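Local atomic coordinates of diphosphomevalonate decarboxylase, putative (Trypanosoma brucei, PDB entry 2HKE), a protein that probably catalyses the ATP-dependent decarboxylation of (R)-5-diphosphomevalonate to isopentenyl diphosphate, a precursor of isoprenoids and sterols. Residues Ser218-Val221 / Pro222-Lys226. The protein carries 1 engineered substitution. Numbering follows the deposited sequence.
Sequences SETV and PERMK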
loop_
_atom_site.group_PDB
_atom_site.type_symbol
_atom_site.label_atom_id
_atom_site.label_comp_id
_atom_site.label_asym_id
_atom_site.label_seq_id
_atom_site.Cartn_x
_atom_site.Cartn_y
_atom_site.Cartn_z
ATOM N N SER A 218 -15.552 14.285 -8.598
ATOM C CA SER A 218 -16.476 14.327 -9.702
ATOM C C SER A 218 -15.819 14.166 -11.060
ATOM O O SER A 218 -16.357 13.495 -11.933
ATOM C CB SER A 218 -17.211 15.671 -9.674
ATOM O OG SER A 218 -18.222 15.628 -10.644
ATOM N N GLU A 219 -14.678 14.810 -11.264
ATOM C CA GLU A 219 -14.051 14.878 -12.571
ATOM C C GLU A 219 -12.700 14.163 -12.629
ATOM O O GLU A 219 -12.465 13.415 -13.545
ATOM C CB GLU A 219 -13.882 16.356 -12.953
ATOM C CG GLU A 219 -13.144 16.608 -14.263
ATOM C CD GLU A 219 -12.963 18.083 -14.590
ATOM O OE1 GLU A 219 -13.875 18.698 -15.186
ATOM O OE2 GLU A 219 -11.878 18.565 -14.302
ATOM N N THR A 220 -11.823 14.403 -11.674
ATOM C CA THR A 220 -10.402 14.123 -11.892
ATOM C C THR A 220 -10.156 12.622 -11.789
ATOM O O THR A 220 -9.510 12.026 -12.627
ATOM C CB THR A 220 -9.518 14.862 -10.895
ATOM O OG1 THR A 220 -9.824 16.278 -10.936
ATOM C CG2 THR A 220 -8.029 14.677 -11.212
ATOM N N VAL A 221 -10.640 12.018 -10.720
ATOM C CA VAL A 221 -10.345 10.554 -10.558
ATOM C C VAL A 221 -10.936 9.778 -11.713
ATOM O O VAL A 221 -10.243 8.958 -12.306
ATOM C CB VAL A 221 -10.747 10.015 -9.206
ATOM C CG1 VAL A 221 -10.654 8.449 -9.170
ATOM C CG2 VAL A 221 -9.850 10.641 -8.113
ATOM N N PRO A 222 -12.225 9.991 -12.051
ATOM C CA PRO A 222 -12.714 9.308 -13.239
ATOM C C PRO A 222 -11.862 9.471 -14.522
ATOM O O PRO A 222 -11.638 8.463 -15.235
ATOM C CB PRO A 222 -14.125 9.888 -13.404
ATOM C CG PRO A 222 -14.561 10.193 -12.050
ATOM C CD PRO A 222 -13.312 10.688 -11.345
ATOM N N GLU A 223 -11.373 10.675 -14.783
ATOM C CA GLU A 223 -10.479 10.973 -15.917
ATOM C C GLU A 223 -9.201 10.112 -15.777
ATOM O O GLU A 223 -8.786 9.423 -16.727
ATOM C CB GLU A 223 -9.986 12.426 -15.935
ATOM C CG GLU A 223 -10.954 13.556 -16.352
ATOM C CD GLU A 223 -10.405 14.989 -16.108
ATOM O OE1 GLU A 223 -9.496 15.215 -15.229
ATOM O OE2 GLU A 223 -10.904 15.889 -16.844
ATOM N N ARG A 224 -8.586 10.146 -14.599
ATOM C CA ARG A 224 -7.279 9.498 -14.439
ATOM C C ARG A 224 -7.370 7.973 -14.400
ATOM O O ARG A 224 -6.453 7.285 -14.876
ATOM C CB ARG A 224 -6.557 10.024 -13.199
ATOM C CG ARG A 224 -6.245 11.473 -13.335
ATOM C CD ARG A 224 -5.433 12.016 -12.172
ATOM N NE ARG A 224 -5.192 13.448 -12.433
ATOM C CZ ARG A 224 -4.825 14.318 -11.522
ATOM N NH1 ARG A 224 -4.632 13.954 -10.280
ATOM N NH2 ARG A 224 -4.651 15.575 -11.873
ATOM N N MET A 225 -8.476 7.441 -13.892
ATOM C CA MET A 225 -8.732 5.982 -13.961
ATOM C C MET A 225 -8.752 5.509 -15.424
ATOM O O MET A 225 -8.175 4.481 -15.749
ATOM C CB MET A 225 -10.047 5.596 -13.288
ATOM C CG MET A 225 -10.037 5.756 -11.742
ATOM S SD MET A 225 -8.877 4.604 -10.923
ATOM C CE MET A 225 -9.520 3.024 -11.515
ATOM N N LYS A 226 -9.395 6.265 -16.286
ATOM C CA LYS A 226 -9.414 5.922 -17.723
ATOM C C LYS A 226 -8.032 6.008 -18.354
ATOM O O LYS A 226 -7.624 5.088 -19.096
ATOM C CB LYS A 226 -10.425 6.794 -18.476
ATOM C CG LYS A 226 -10.400 6.643 -20.003
ATOM C CD LYS A 226 -11.547 7.444 -20.656
ATOM C CE LYS A 226 -11.507 7.318 -22.193
ATOM N NZ LYS A 226 -12.743 7.936 -22.806
HETATM O O HOH W 1 -9.713 17.387 -13.428
#
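Helix 213-234 kinks at P222, and around the kink T220 meets R224, E219 meets E223 and V221 meets M225, each pair one turn apart. P222 has no N-H to give to the preceding turn, and the bend lies next to a wider pi-type turn at 218-220. Ring atom CD of P222 takes the place of the missing hydrogen and comes within 3.6 Å of E219 O. Beyond the proline the bonding picks up again gradually. E223 N reaches E219 O with a long bond of 3.2 Å. R224 N then donates to T220 O at 2.9 Å, and M225 N to V221 O at 2.8 Å (N-H...O 167°).

T220 and R224 run side by side. With T220 CG2 anti to the backbone N, the methyl sits over the centre of one face of the R224 guanidinium, 3.2 Å from CZ. R224, extended from CG to NE, carries its NH1 to salt bridges with D250 and E247 of helix 237-256 and also touches I243 and L246 there, so that its side chain links two helices of the C-terminal domain of this GHMP-superfamily enzyme.

The exposed side holds a like-charged pair, E219 OE2 and E223 OE2 standing 3.8 Å apart with carboxylate planes 23° from parallel. A water bridges the two carboxylates, donating to E219 OE2 and to the other oxygen of E223, OE1, while accepting from the T220 hydroxyl (OG1 to water 2.7 Å), which probably eases the repulsion. On the buried side, V221 CG1 lies 3.8 Å from M225 CG, the two side chains pointing the same way, and both residues also touch I17 in a loop.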